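Local atomic coordinates of oxysterol-binding protein homolog 1 (Saccharomyces cerevisiae, PDB entry 5H28), a protein that carries sterols and other lipids between membranes and is targeted by its ankyrin repeats to the nucleus-vacuole junction through NVJ1. Residues L10-Q15 / P19-L24. Residues are numbered along the deposited sequence; the frame is centred on the assembly and turned at random.
Sequences LDALRQ and PNLQDL
N20 faces A12 and Q15 where two consecutive helices pack together, and it illustrates how a side-chain amide can link two helix segments through a water, with no direct hydrogen bond between 10-15 and 19-24. With CG anti to the backbone N (chi1 176°), its amide reaches across to helix 2-15, where a water takes over: the water accepts from N20 ND2 at 2.9 Å and donates to A12 O at 2.7 Å. ND2 also lies 4.2 Å from A12 CB. The Q15 and N20 side chains cross at a slant with their amide planes nearly parallel (15°), yet Q15 OE1 stays 4.1 Å from N20 ND2, too far for a bond. At its own helix start, N20 N is hydrogen-bonded to S17 OG. The whole arrangement is a helical hairpin at the N-terminal end of the ankyrin-repeat region, its short segments nearly antiparallel at 161° with axes 9.3 Å apart. Between the two segments, A12 and L21 have the nearest CA atoms, 5.9 Å apart. L21 supplies the apolar half of the contact, dividing its two methyl groups: CD1 lies 4.2 Å from A12 CB, while CD2 meets L13 CD2 at 3.9 Å. The first side-chain bond of L13 points away from 19-24, but with CG anti to its carbonyl carbon the CD2 methyl comes round to touch L21. V56 and I60 of helix 54-64 pack against L13 and L21 respectively.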
# COMPACT_ATOMS: atom_id res chain seq x y z
N LEU A 10 -22.98 7.30 -17.48
CA LEU A 10 -23.81 7.53 -16.30
C LEU A 10 -25.22 6.99 -16.51
O LEU A 10 -25.83 6.46 -15.58
CB LEU A 10 -23.86 9.03 -15.98
CG LEU A 10 -22.63 9.58 -15.27
CD1 LEU A 10 -22.64 11.10 -15.31
CD2 LEU A 10 -22.59 9.08 -13.84
N ASP A 11 -25.74 7.10 -17.73
CA ASP A 11 -27.08 6.62 -18.03
C ASP A 11 -27.16 5.11 -17.85
O ASP A 11 -28.10 4.59 -17.25
CB ASP A 11 -27.46 7.00 -19.47
CG ASP A 11 -28.94 6.80 -19.75
OD1 ASP A 11 -29.78 7.34 -19.00
OD2 ASP A 11 -29.27 6.12 -20.74
N ALA A 12 -26.15 4.41 -18.35
CA ALA A 12 -26.11 2.96 -18.23
C ALA A 12 -25.92 2.54 -16.77
O ALA A 12 -26.54 1.58 -16.31
CB ALA A 12 -24.97 2.39 -19.09
N LEU A 13 -25.07 3.26 -16.05
CA LEU A 13 -24.83 2.93 -14.65
C LEU A 13 -26.08 3.12 -13.80
O LEU A 13 -26.37 2.29 -12.92
CB LEU A 13 -23.67 3.76 -14.10
CG LEU A 13 -22.29 3.43 -14.68
CD1 LEU A 13 -21.28 4.47 -14.25
CD2 LEU A 13 -21.84 2.05 -14.22
N ARG A 14 -26.83 4.19 -14.05
CA ARG A 14 -28.04 4.44 -13.28
C ARG A 14 -29.08 3.35 -13.51
O ARG A 14 -29.82 2.99 -12.59
CB ARG A 14 -28.66 5.80 -13.64
CG ARG A 14 -27.81 7.00 -13.26
CD ARG A 14 -28.64 8.27 -13.24
NE ARG A 14 -27.81 9.46 -13.13
CZ ARG A 14 -27.19 10.04 -14.15
NH1 ARG A 14 -26.45 11.13 -13.95
NH2 ARG A 14 -27.33 9.55 -15.38
N GLN A 15 -29.12 2.82 -14.73
CA GLN A 15 -30.07 1.77 -15.05
C GLN A 15 -29.80 0.50 -14.24
O GLN A 15 -30.68 -0.33 -14.06
CB GLN A 15 -30.07 1.48 -16.55
CG GLN A 15 -31.03 2.37 -17.32
CD GLN A 15 -31.01 2.10 -18.81
OE1 GLN A 15 -31.03 0.95 -19.24
NE2 GLN A 15 -30.99 3.17 -19.60
N PRO A 19 -24.89 -6.59 -17.32
CA PRO A 19 -24.83 -7.14 -18.68
C PRO A 19 -24.98 -6.05 -19.74
O PRO A 19 -24.29 -6.05 -20.76
CB PRO A 19 -25.99 -8.13 -18.69
CG PRO A 19 -25.98 -8.65 -17.29
CD PRO A 19 -25.80 -7.38 -16.47
N ASN A 20 -25.89 -5.10 -19.48
CA ASN A 20 -26.12 -4.00 -20.41
C ASN A 20 -24.90 -3.08 -20.49
O ASN A 20 -24.53 -2.61 -21.57
CB ASN A 20 -27.35 -3.20 -19.96
CG ASN A 20 -27.60 -1.97 -20.81
OD1 ASN A 20 -27.89 -2.08 -22.01
ND2 ASN A 20 -27.49 -0.80 -20.21
N LEU A 21 -24.28 -2.82 -19.34
CA LEU A 21 -23.09 -1.98 -19.29
C LEU A 21 -21.96 -2.63 -20.09
O LEU A 21 -21.28 -1.97 -20.87
CB LEU A 21 -22.64 -1.80 -17.83
CG LEU A 21 -21.30 -1.10 -17.63
CD1 LEU A 21 -21.40 0.36 -18.06
CD2 LEU A 21 -20.88 -1.18 -16.16
N GLN A 22 -21.76 -3.92 -19.87
CA GLN A 22 -20.72 -4.68 -20.55
C GLN A 22 -20.87 -4.58 -22.07
O GLN A 22 -19.89 -4.37 -22.78
CB GLN A 22 -20.80 -6.14 -20.10
CG GLN A 22 -19.66 -7.03 -20.57
CD GLN A 22 -19.64 -8.35 -19.82
OE1 GLN A 22 -20.65 -9.05 -19.76
NE2 GLN A 22 -18.49 -8.69 -19.26
N ASP A 23 -22.10 -4.72 -22.55
CA ASP A 23 -22.36 -4.64 -23.98
C ASP A 23 -22.14 -3.22 -24.50
O ASP A 23 -21.60 -3.02 -25.59
CB ASP A 23 -23.78 -5.10 -24.29
CG ASP A 23 -23.93 -6.61 -24.26
OD1 ASP A 23 -23.23 -7.29 -25.03
OD2 ASP A 23 -24.75 -7.11 -23.46
N LEU A 24 -22.54 -2.24 -23.71
CA LEU A 24 -22.39 -0.83 -24.08
C LEU A 24 -20.91 -0.49 -24.27
O LEU A 24 -20.53 0.13 -25.26
CB LEU A 24 -23.01 0.05 -22.99
CG LEU A 24 -22.96 1.58 -23.12
CD1 LEU A 24 -21.55 2.07 -22.84
CD2 LEU A 24 -23.43 2.00 -24.50
O HOH W 1 -27.29 -0.83 -17.33